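Local atomic coordinates of protein GLB-12 (Caenorhabditis elegans, PDB entry 4BJA), a protein that binds a heme b and probably acts as a redox-signalling globin needed for reproduction. Residues 120-134 with 202-214. The protein carries 1 engineered substitution. Numbering follows the deposited sequence. Where two conformers were deposited one is given.
Sequences VRKTGRSHVRQGFLE and QMTDSFELERAKQ. With HEM (protoporphyrin IX containing Fe), chain B; SO4 (sulfate ion), chain C; ACT (acetate ion), chain E.
The Phe207 ring carries Val128 on one face, with CG2 of Val128 3.8 Å from the ring centroid, a CH-pi contact; at the edge, near the ring plane, stand His127 O and Glu134 N. The same ring turns its edge to the Arg211 guanidinium, Phe207 CE1 lying 3.6 Å above that plane, over its centre. Here the F and H helices of the globin fold pack at a crossing angle of -46°. The axes of segments 120-126 and 202-214 approach to 7.1 Å. Gly124 permits that closeness: its CA lies 3.2 Å from Ser206 OG, and a CB there would collide with this oxygen and Met203 O. Ser206 is a knob among Val120, Arg121, Gly124 and Arg125, its hydroxyl donating back to Gln202 O. The Arg121 guanidinium has Ser206 CB over one face and, at its edge, Gln202 OE1, to which Arg121 NH1 donates at 2.9 Å. The donor sits 42° out of the amide's carbonyl plane; Trp117 NE1 also binds that oxygen. Bent at chi3, Arg121 turns NE and NH2 onto a sulfate, probably from the crystallisation liquor, to which Arg125 NH1 also donates. A methionine at Arg121 would probably leave this anion with Arg125 alone of the pair and Gln202 OE1 without its cross-helix donor. Arg211 NH1 donates to Glu134 O at 2.8 Å. His127 binds the iron opposite His92, its ring held in rotation by the metal and by ND1 donating almost straight (173°) to Thr123 O.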
ATOM      1  N   VAL A 120     -10.709  -5.923   2.746  1.00 16.21           N
ATOM      2  CA  VAL A 120     -10.099  -4.910   3.643  1.00 17.42           C
ATOM      3  C   VAL A 120     -10.571  -3.500   3.276  1.00 17.33           C
ATOM      4  O   VAL A 120     -10.963  -2.717   4.143  1.00 17.97           O
ATOM      5  CB  VAL A 120      -8.571  -5.013   3.619  1.00 16.68           C
ATOM      6  CG1 VAL A 120      -7.952  -3.891   4.457  1.00 18.48           C
ATOM      7  CG2 VAL A 120      -8.098  -6.395   4.080  1.00 18.03           C
ATOM      8  N   ARG A 121     -10.611  -3.172   1.984  1.00 17.17           N
ATOM      9  CA  ARG A 121     -11.040  -1.843   1.604  1.00 18.01           C
ATOM     10  C   ARG A 121     -12.538  -1.632   1.878  1.00 18.44           C
ATOM     11  O   ARG A 121     -12.922  -0.548   2.288  1.00 19.65           O
ATOM     12  CB  ARG A 121     -10.633  -1.567   0.154  1.00 19.88           C
ATOM     13  CG  ARG A 121      -9.103  -1.502   0.049  1.00 21.47           C
ATOM     14  CD  ARG A 121      -8.582  -0.805  -1.155  1.00 25.73           C
ATOM     15  NE  ARG A 121      -8.950   0.602  -1.251  1.00 25.35           N
ATOM     16  CZ  ARG A 121      -8.127   1.643  -1.082  1.00 24.25           C
ATOM     17  NH1 ARG A 121      -6.850   1.504  -0.705  1.00 24.82           N
ATOM     18  NH2 ARG A 121      -8.609   2.853  -1.292  1.00 25.81           N
ATOM     19  N   LYS A 122     -13.365  -2.657   1.705  1.00 17.99           N
ATOM     20  CA  LYS A 122     -14.805  -2.552   1.941  1.00 19.53           C
ATOM     21  C   LYS A 122     -15.047  -2.298   3.422  1.00 19.83           C
ATOM     22  O   LYS A 122     -15.971  -1.542   3.806  1.00 20.55           O
ATOM     23  CB  LYS A 122     -15.543  -3.853   1.536  1.00 19.84           C
ATOM     24  CG  LYS A 122     -17.034  -3.751   1.828  1.00 22.07           C
ATOM     25  CD  LYS A 122     -17.832  -4.905   1.261  1.00 25.49           C
ATOM     26  CE  LYS A 122     -19.357  -4.685   1.538  1.00 28.38           C
ATOM     27  NZ  LYS A 122     -20.185  -5.725   0.914  1.00 30.02           N
ATOM     28  N   THR A 123     -14.236  -2.961   4.238  1.00 19.38           N
ATOM     29  CA  THR A 123     -14.376  -2.828   5.710  1.00 19.77           C
ATOM     30  C   THR A 123     -13.959  -1.423   6.111  1.00 19.78           C
ATOM     31  O   THR A 123     -14.632  -0.769   6.921  1.00 20.32           O
ATOM     32  CB  THR A 123     -13.566  -3.930   6.406  1.00 20.00           C
ATOM     33  OG1 THR A 123     -14.040  -5.205   5.952  1.00 21.59           O
ATOM     34  CG2 THR A 123     -13.695  -3.906   7.947  1.00 18.54           C
ATOM     35  N   GLY A 124     -12.860  -0.929   5.529  1.00 19.50           N
ATOM     36  CA  GLY A 124     -12.420   0.451   5.774  1.00 19.42           C
ATOM     37  C   GLY A 124     -13.520   1.460   5.427  1.00 21.78           C
ATOM     38  O   GLY A 124     -13.873   2.347   6.237  1.00 21.73           O
ATOM     39  N   ARG A 125     -14.099   1.321   4.232  1.00 21.13           N
ATOM     40  CA  ARG A 125     -15.167   2.222   3.792  1.00 22.97           C
ATOM     41  C   ARG A 125     -16.385   2.165   4.699  1.00 23.49           C
ATOM     42  O   ARG A 125     -17.004   3.201   4.950  1.00 24.93           O
ATOM     43  CB  ARG A 125     -15.619   1.875   2.343  1.00 22.85           C
ATOM     44  CG  ARG A 125     -14.514   2.055   1.309  1.00 25.80           C
ATOM     45  CD  ARG A 125     -15.084   2.095  -0.132  1.00 29.14           C
ATOM     46  NE  ARG A 125     -15.991   0.978  -0.372  1.00 32.72           N
ATOM     47  CZ  ARG A 125     -15.619  -0.223  -0.816  1.00 33.82           C
ATOM     48  NH1 ARG A 125     -14.340  -0.488  -1.085  1.00 32.95           N
ATOM     49  NH2 ARG A 125     -16.539  -1.166  -1.010  1.00 35.32           N
ATOM     50  N   SER A 126     -16.704   0.972   5.213  1.00 22.29           N
ATOM     51  CA  SER A 126     -17.916   0.781   5.973  0.50 23.06           C
ATOM     52  C   SER A 126     -17.839   1.479   7.317  1.00 23.05           C
ATOM     53  O   SER A 126     -18.867   1.833   7.918  1.00 22.87           O
ATOM     54  CB  SER A 126     -18.169  -0.700   6.190  0.50 23.62           C
ATOM     55  OG  SER A 126     -19.093  -0.870   7.248  0.50 24.75           O
ATOM     56  N   HIS A 127     -16.627   1.672   7.793  1.00 21.49           N
ATOM     57  CA  HIS A 127     -16.459   2.340   9.107  1.00 21.69           C
ATOM     58  C   HIS A 127     -16.779   3.810   9.091  1.00 23.29           C
ATOM     59  O   HIS A 127     -16.882   4.425  10.161  1.00 24.35           O
ATOM     60  CB  HIS A 127     -15.043   2.036   9.686  1.00 20.80           C
ATOM     61  CG  HIS A 127     -14.960   0.691  10.360  1.00 19.09           C
ATOM     62  ND1 HIS A 127     -14.887  -0.492   9.661  1.00 20.44           N
ATOM     63  CD2 HIS A 127     -14.966   0.347  11.673  1.00 18.94           C
ATOM     64  CE1 HIS A 127     -14.844  -1.509  10.509  1.00 18.03           C
ATOM     65  NE2 HIS A 127     -14.915  -1.020  11.738  1.00 17.93           N
ATOM     66  N   VAL A 128     -16.923   4.403   7.900  1.00 23.53           N
ATOM     67  CA  VAL A 128     -17.251   5.813   7.806  1.00 25.88           C
ATOM     68  C   VAL A 128     -18.651   6.057   8.411  1.00 27.76           C
ATOM     69  O   VAL A 128     -18.962   7.168   8.835  1.00 28.61           O
ATOM     70  CB  VAL A 128     -17.157   6.305   6.363  1.00 25.82           C
ATOM     71  CG1 VAL A 128     -17.663   7.734   6.227  1.00 28.27           C
ATOM     72  CG2 VAL A 128     -15.683   6.202   5.858  1.00 24.86           C
ATOM     73  N   ARG A 129     -19.457   5.000   8.484  1.00 29.16           N
ATOM     74  CA  ARG A 129     -20.807   5.065   9.081  1.00 32.50           C
ATOM     75  C   ARG A 129     -20.780   5.222  10.614  1.00 32.64           C
ATOM     76  O   ARG A 129     -21.812   5.563  11.227  1.00 34.54           O
ATOM     77  CB  ARG A 129     -21.615   3.796   8.759  1.00 33.30           C
ATOM     78  CG  ARG A 129     -21.790   3.475   7.262  1.00 39.00           C
ATOM     79  CD  ARG A 129     -22.915   2.448   7.012  1.00 45.93           C
ATOM     80  NE  ARG A 129     -24.101   3.059   6.390  1.00 51.28           N
ATOM     81  CZ  ARG A 129     -24.255   3.251   5.073  1.00 54.06           C
ATOM     82  NH1 ARG A 129     -23.298   2.885   4.219  1.00 55.47           N
ATOM     83  NH2 ARG A 129     -25.362   3.819   4.607  1.00 53.88           N
ATOM     84  N   GLN A 130     -19.635   4.914  11.223  1.00 32.39           N
ATOM     85  CA  GLN A 130     -19.444   5.048  12.666  1.00 31.90           C
ATOM     86  C   GLN A 130     -19.141   6.487  12.973  1.00 31.66           C
ATOM     87  O   GLN A 130     -18.095   7.001  12.609  1.00 30.94           O
ATOM     88  CB  GLN A 130     -18.315   4.139  13.182  1.00 32.30           C
ATOM     89  CG  GLN A 130     -18.494   2.640  12.902  1.00 32.90           C
ATOM     90  CD  GLN A 130     -19.886   2.098  13.245  1.00 38.25           C
ATOM     91  OE1 GLN A 130     -20.562   2.610  14.134  1.00 40.47           O
ATOM     92  NE2 GLN A 130     -20.296   1.033  12.554  1.00 37.34           N
ATOM     93  N   GLY A 131     -20.076   7.161  13.636  1.00 31.19           N
ATOM     94  CA  GLY A 131     -19.946   8.606  13.821  1.00 31.15           C
ATOM     95  C   GLY A 131     -18.694   8.978  14.597  1.00 30.30           C
ATOM     96  O   GLY A 131     -18.071   9.993  14.296  1.00 31.10           O
ATOM     97  N   PHE A 132     -18.316   8.146  15.573  1.00 29.35           N
ATOM     98  CA  PHE A 132     -17.134   8.402  16.374  1.00 28.08           C
ATOM     99  C   PHE A 132     -15.937   8.457  15.438  1.00 27.77           C
ATOM    100  O   PHE A 132     -15.097   9.331  15.543  1.00 27.17           O
ATOM    101  CB  PHE A 132     -16.904   7.318  17.429  1.00 28.77           C
ATOM    102  CG  PHE A 132     -15.599   7.455  18.144  1.00 28.08           C
ATOM    103  CD1 PHE A 132     -15.486   8.259  19.286  1.00 29.85           C
ATOM    104  CD2 PHE A 132     -14.460   6.774  17.699  1.00 27.43           C
ATOM    105  CE1 PHE A 132     -14.239   8.380  19.954  1.00 29.14           C
ATOM    106  CE2 PHE A 132     -13.243   6.892  18.347  1.00 25.55           C
ATOM    107  CZ  PHE A 132     -13.123   7.722  19.493  1.00 27.98           C
ATOM    108  N   LEU A 133     -15.862   7.513  14.509  1.00 26.60           N
ATOM    109  CA  LEU A 133     -14.712   7.510  13.614  1.00 26.06           C
ATOM    110  C   LEU A 133     -14.800   8.618  12.570  1.00 26.32           C
ATOM    111  O   LEU A 133     -13.796   9.235  12.249  1.00 25.71           O
ATOM    112  CB  LEU A 133     -14.566   6.143  12.930  1.00 24.78           C
ATOM    113  CG  LEU A 133     -14.128   4.994  13.841  1.00 22.63           C
ATOM    114  CD1 LEU A 133     -14.210   3.688  13.063  1.00 23.18           C
ATOM    115  CD2 LEU A 133     -12.679   5.211  14.335  1.00 22.57           C
ATOM    116  N   GLU A 134     -15.990   8.849  12.010  1.00 28.67           N
ATOM    117  CA  GLU A 134     -16.164   9.940  11.044  1.00 30.71           C
ATOM    118  C   GLU A 134     -15.664  11.269  11.618  1.00 31.21           C
ATOM    119  O   GLU A 134     -14.946  12.026  10.960  1.00 31.14           O
ATOM    120  CB  GLU A 134     -17.633  10.029  10.625  1.00 32.81           C
ATOM    121  CG  GLU A 134     -17.819  10.446   9.191  1.00 37.84           C
ATOM    122  CD  GLU A 134     -18.300  11.858   9.041  1.00 45.57           C
ATOM    123  OE1 GLU A 134     -17.909  12.741   9.849  1.00 48.52           O
ATOM    124  OE2 GLU A 134     -19.098  12.086   8.091  1.00 49.80           O
ATOM    125  N   GLN A 202      -4.521  -0.151   4.383  1.00 15.13           N
ATOM    126  CA  GLN A 202      -5.641  -0.218   3.433  1.00 16.64           C
ATOM    127  C   GLN A 202      -6.962   0.176   4.068  1.00 17.91           C
ATOM    128  O   GLN A 202      -7.806   0.809   3.408  1.00 18.79           O
ATOM    129  CB  GLN A 202      -5.704  -1.611   2.807  1.00 15.91           C
ATOM    130  CG  GLN A 202      -4.428  -1.870   2.001  1.00 16.92           C
ATOM    131  CD  GLN A 202      -4.201  -0.763   0.966  1.00 20.41           C
ATOM    132  OE1 GLN A 202      -4.982  -0.622   0.032  1.00 21.78           O
ATOM    133  NE2 GLN A 202      -3.160   0.070   1.170  1.00 22.74           N
ATOM    134  N   MET A 203      -7.140  -0.137   5.361  1.00 18.00           N
ATOM    135  CA  MET A 203      -8.349   0.364   6.011  0.50 17.64           C
ATOM    136  C   MET A 203      -8.275   1.860   6.182  1.00 18.32           C
ATOM    137  O   MET A 203      -9.274   2.540   5.971  1.00 19.07           O
ATOM    138  CB  MET A 203      -8.598  -0.321   7.338  0.50 17.79           C
ATOM    139  CG  MET A 203      -8.998  -1.757   7.159  0.50 16.60           C
ATOM    140  SD  MET A 203      -9.197  -2.496   8.768  0.50 16.67           S
ATOM    141  CE  MET A 203     -10.754  -1.783   9.246  0.50 17.43           C
ATOM    142  N   THR A 204      -7.098   2.383   6.507  1.00 16.85           N
ATOM    143  CA  THR A 204      -6.957   3.804   6.672  1.00 18.31           C
ATOM    144  C   THR A 204      -7.244   4.549   5.362  1.00 18.18           C
ATOM    145  O   THR A 204      -7.971   5.561   5.361  1.00 19.32           O
ATOM    146  CB  THR A 204      -5.546   4.128   7.190  1.00 17.48           C
ATOM    147  OG1 THR A 204      -5.398   3.555   8.498  1.00 18.28           O
ATOM    148  CG2 THR A 204      -5.291   5.641   7.218  1.00 19.57           C
ATOM    149  N   ASP A 205      -6.667   4.049   4.262  1.00 17.99           N
ATOM    150  CA  ASP A 205      -6.794   4.746   2.987  1.00 20.00           C
ATOM    151  C   ASP A 205      -8.203   4.680   2.441  1.00 19.63           C
ATOM    152  O   ASP A 205      -8.724   5.691   1.962  1.00 19.71           O
ATOM    153  CB  ASP A 205      -5.761   4.231   1.981  1.00 20.50           C
ATOM    154  CG  ASP A 205      -4.366   4.821   2.211  1.00 27.90           C
ATOM    155  OD1 ASP A 205      -4.177   5.700   3.091  1.00 34.77           O
ATOM    156  OD2 ASP A 205      -3.433   4.426   1.473  1.00 34.30           O
ATOM    157  N   SER A 206      -8.832   3.507   2.570  1.00 18.12           N
ATOM    158  CA  SER A 206     -10.178   3.364   2.071  1.00 19.58           C
ATOM    159  C   SER A 206     -11.175   4.206   2.898  1.00 19.23           C
ATOM    160  O   SER A 206     -12.091   4.883   2.356  1.00 20.20           O
ATOM    161  CB  SER A 206     -10.564   1.896   1.998  1.00 19.06           C
ATOM    162  OG  SER A 206     -10.512   1.255   3.275  1.00 25.35           O
ATOM    163  N   PHE A 207     -10.997   4.178   4.207  1.00 18.95           N
ATOM    164  CA  PHE A 207     -11.794   5.047   5.072  1.00 19.72           C
ATOM    165  C   PHE A 207     -11.646   6.544   4.679  1.00 20.37           C
ATOM    166  O   PHE A 207     -12.634   7.302   4.570  1.00 21.00           O
ATOM    167  CB  PHE A 207     -11.357   4.825   6.542  1.00 18.83           C
ATOM    168  CG  PHE A 207     -12.130   5.673   7.528  1.00 19.55           C
ATOM    169  CD1 PHE A 207     -11.792   7.010   7.722  1.00 20.61           C
ATOM    170  CD2 PHE A 207     -13.210   5.136   8.212  1.00 19.09           C
ATOM    171  CE1 PHE A 207     -12.538   7.824   8.598  1.00 20.35           C
ATOM    172  CE2 PHE A 207     -13.941   5.944   9.134  1.00 19.07           C
ATOM    173  CZ  PHE A 207     -13.616   7.270   9.285  1.00 21.51           C
ATOM    174  N   GLU A 208     -10.405   6.987   4.500  1.00 19.97           N
ATOM    175  CA  GLU A 208     -10.146   8.391   4.315  1.00 20.86           C
ATOM    176  C   GLU A 208     -10.817   8.867   3.019  1.00 21.30           C
ATOM    177  O   GLU A 208     -11.431   9.948   2.972  1.00 21.73           O
ATOM    178  CB  GLU A 208      -8.654   8.617   4.301  1.00 22.61           C
ATOM    179  CG  GLU A 208      -8.248  10.026   4.541  1.00 26.38           C
ATOM    180  CD  GLU A 208      -8.459  10.492   5.991  1.00 30.75           C
ATOM    181  OE1 GLU A 208      -8.332   9.692   6.942  1.00 32.13           O
ATOM    182  OE2 GLU A 208      -8.712  11.692   6.162  1.00 35.23           O
ATOM    183  N   LEU A 209     -10.713   8.042   1.991  1.00 21.07           N
ATOM    184  CA  LEU A 209     -11.292   8.380   0.687  1.00 22.25           C
ATOM    185  C   LEU A 209     -12.815   8.426   0.762  1.00 24.44           C
ATOM    186  O   LEU A 209     -13.450   9.330   0.198  1.00 24.38           O
ATOM    187  CB  LEU A 209     -10.845   7.349  -0.353  1.00 22.91           C
ATOM    188  CG  LEU A 209     -11.348   7.614  -1.794  1.00 23.62           C
ATOM    189  CD1 LEU A 209     -10.928   8.985  -2.299  1.00 25.31           C
ATOM    190  CD2 LEU A 209     -10.825   6.526  -2.753  1.00 26.79           C
ATOM    191  N   GLU A 210     -13.399   7.430   1.422  1.00 25.21           N
ATOM    192  CA  GLU A 210     -14.840   7.355   1.519  1.00 27.55           C
ATOM    193  C   GLU A 210     -15.390   8.536   2.312  1.00 28.00           C
ATOM    194  O   GLU A 210     -16.426   9.128   1.934  1.00 28.41           O
ATOM    195  CB  GLU A 210     -15.260   6.032   2.145  1.00 28.54           C
ATOM    196  CG  GLU A 210     -16.789   5.884   2.348  1.00 31.29           C
ATOM    197  CD  GLU A 210     -17.565   5.780   1.031  1.00 35.19           C
ATOM    198  OE1 GLU A 210     -16.978   5.466  -0.026  1.00 36.01           O
ATOM    199  OE2 GLU A 210     -18.795   5.993   1.062  1.00 38.78           O
ATOM    200  N   ARG A 211     -14.704   8.890   3.396  1.00 27.79           N
ATOM    201  CA  ARG A 211     -15.113  10.065   4.149  1.00 29.01           C
ATOM    202  C   ARG A 211     -15.012  11.351   3.304  1.00 30.09           C
ATOM    203  O   ARG A 211     -15.937  12.187   3.323  1.00 30.85           O
ATOM    204  CB  ARG A 211     -14.312  10.176   5.449  1.00 28.66           C
ATOM    205  CG  ARG A 211     -14.630  11.450   6.196  1.00 29.19           C
ATOM    206  CD  ARG A 211     -14.052  11.399   7.589  1.00 28.16           C
ATOM    207  NE  ARG A 211     -12.595  11.463   7.568  1.00 29.38           N
ATOM    208  CZ  ARG A 211     -11.830  11.478   8.653  1.00 30.99           C
ATOM    209  NH1 ARG A 211     -12.384  11.457   9.872  1.00 31.88           N
ATOM    210  NH2 ARG A 211     -10.510  11.513   8.523  1.00 29.48           N
ATOM    211  N   ALA A 212     -13.918  11.506   2.549  1.00 31.31           N
ATOM    212  CA  ALA A 212     -13.729  12.700   1.720  1.00 33.01           C
ATOM    213  C   ALA A 212     -14.845  12.819   0.681  1.00 34.72           C
ATOM    214  O   ALA A 212     -15.347  13.920   0.424  1.00 34.56           O
ATOM    215  CB  ALA A 212     -12.368  12.720   1.054  1.00 32.40           C
ATOM    216  N   LYS A 213     -15.240  11.692   0.105  1.00 36.31           N
ATOM    217  CA  LYS A 213     -16.283  11.685  -0.933  1.00 39.15           C
ATOM    218  C   LYS A 213     -17.648  12.033  -0.373  1.00 41.44           C
ATOM    219  O   LYS A 213     -18.416  12.779  -1.000  1.00 41.41           O
ATOM    220  CB  LYS A 213     -16.355  10.330  -1.622  1.00 38.92           C
ATOM    221  CG  LYS A 213     -15.228  10.078  -2.599  1.00 40.06           C
ATOM    222  CD  LYS A 213     -15.392   8.703  -3.206  1.00 41.99           C
ATOM    223  CE  LYS A 213     -14.221   8.304  -4.079  1.00 42.34           C
ATOM    224  NZ  LYS A 213     -14.294   6.842  -4.326  1.00 43.52           N
ATOM    225  N   GLN A 214     -17.962  11.469   0.793  1.00 43.61           N
ATOM    226  CA  GLN A 214     -19.220  11.770   1.478  1.00 45.94           C
ATOM    227  C   GLN A 214     -19.239  13.217   1.957  1.00 47.29           C
ATOM    228  O   GLN A 214     -20.310  13.796   2.151  1.00 48.11           O
ATOM    229  CB  GLN A 214     -19.422  10.821   2.647  1.00 45.82           C
ATOM    230  CG  GLN A 214     -19.648   9.385   2.226  1.00 47.17           C
ATOM    231  CD  GLN A 214     -20.177   8.530   3.362  1.00 49.18           C
ATOM    232  OE1 GLN A 214     -20.700   9.050   4.357  1.00 50.77           O
ATOM    233  NE2 GLN A 214     -20.044   7.211   3.226  1.00 49.50           N
TER
HETATM  234  CHA HEM B 300     -18.085  -3.033  12.439  1.00 22.43           C
HETATM  235  CHB HEM B 300     -13.681  -4.894  11.674  1.00 19.73           C
HETATM  236  CHC HEM B 300     -11.698  -1.144  13.938  1.00 21.99           C
HETATM  237  CHD HEM B 300     -16.074   0.266  15.373  1.00 24.43           C
HETATM  238  C1A HEM B 300     -17.067  -3.808  12.000  1.00 21.29           C
HETATM  239  C2A HEM B 300     -17.204  -4.955  11.120  1.00 23.13           C
HETATM  240  C3A HEM B 300     -15.968  -5.448  10.930  1.00 21.16           C
HETATM  241  C4A HEM B 300     -15.032  -4.641  11.682  1.00 20.31           C
HETATM  242  CMA HEM B 300     -15.533  -6.679  10.090  1.00 22.28           C
HETATM  243  CAA HEM B 300     -18.559  -5.455  10.519  1.00 25.64           C
HETATM  244  CBA HEM B 300     -18.554  -5.367   8.985  1.00 31.78           C
HETATM  245  CGA HEM B 300     -18.399  -3.956   8.629  1.00 34.81           C
HETATM  246  O1A HEM B 300     -19.142  -3.108   9.200  1.00 36.50           O
HETATM  247  O2A HEM B 300     -17.485  -3.699   7.802  1.00 38.51           O
HETATM  248  C1B HEM B 300     -12.794  -3.987  12.175  1.00 19.89           C
HETATM  249  C2B HEM B 300     -11.351  -4.043  11.978  1.00 19.75           C
HETATM  250  C3B HEM B 300     -10.819  -3.020  12.586  1.00 20.68           C
HETATM  251  C4B HEM B 300     -11.883  -2.276  13.210  1.00 20.62           C
HETATM  252  CMB HEM B 300     -10.613  -5.119  11.165  1.00 23.26           C
HETATM  253  CAB HEM B 300      -9.301  -2.693  12.580  1.00 25.72           C
HETATM  254  CBB HEM B 300      -8.805  -1.930  13.523  1.00 30.67           C
HETATM  255  C1C HEM B 300     -12.701  -0.434  14.505  1.00 21.34           C
HETATM  256  C2C HEM B 300     -12.529   0.746  15.315  1.00 24.51           C
HETATM  257  C3C HEM B 300     -13.727   1.145  15.704  1.00 23.82           C
HETATM  258  C4C HEM B 300     -14.709   0.216  15.193  1.00 24.39           C
HETATM  259  CMC HEM B 300     -11.167   1.417  15.611  1.00 27.10           C
HETATM  260  CAC HEM B 300     -13.989   2.382  16.595  1.00 27.40           C
HETATM  261  CBC HEM B 300     -15.172   2.960  16.490  1.00 30.12           C
HETATM  262  C1D HEM B 300     -16.990  -0.531  14.786  1.00 25.14           C
HETATM  263  C2D HEM B 300     -18.385  -0.551  15.112  1.00 26.50           C
HETATM  264  C3D HEM B 300     -19.000  -1.564  14.199  1.00 27.76           C
HETATM  265  C4D HEM B 300     -17.921  -2.066  13.397  1.00 24.34           C
HETATM  266  CMD HEM B 300     -19.141   0.281  16.173  1.00 29.49           C
HETATM  267  CAD HEM B 300     -20.477  -2.001  14.156  1.00 29.10           C
HETATM  268  CBD HEM B 300     -20.553  -3.345  14.899  1.00 31.51           C
HETATM  269  CGD HEM B 300     -20.311  -3.271  16.405  1.00 31.90           C
HETATM  270  O1D HEM B 300     -20.481  -2.208  17.040  1.00 33.55           O
HETATM  271  O2D HEM B 300     -19.963  -4.315  16.973  1.00 33.39           O
HETATM  272  NA  HEM B 300     -15.720  -3.642  12.344  1.00 19.89           N
HETATM  273  NB  HEM B 300     -13.111  -2.875  12.950  1.00 20.61           N
HETATM  274  NC  HEM B 300     -14.049  -0.720  14.460  1.00 22.78           N
HETATM  275  ND  HEM B 300     -16.744  -1.457  13.767  1.00 24.15           N
HETATM  276 FE   HEM B 300     -14.928  -2.195  13.386  1.00 19.74          FE
HETATM  277  S   SO4 C1216     -11.712   1.879  -2.787  1.00 47.18           S
HETATM  278  O1  SO4 C1216     -10.921   3.111  -2.892  1.00 48.04           O
HETATM  279  O2  SO4 C1216     -11.872   1.609  -1.367  1.00 46.71           O
HETATM  280  O3  SO4 C1216     -13.000   2.065  -3.426  1.00 48.33           O
HETATM  281  O4  SO4 C1216     -11.033   0.741  -3.430  1.00 46.98           O
HETATM  282  C   ACT E1218     -23.291  -1.313  11.874  1.00 35.01           C
HETATM  283  O   ACT E1218     -22.397  -0.988  11.086  1.00 38.25           O
HETATM  284  OXT ACT E1218     -23.473  -2.549  11.956  1.00 35.29           O
HETATM  285  CH3 ACT E1218     -24.029  -0.252  12.588  1.00 35.28           C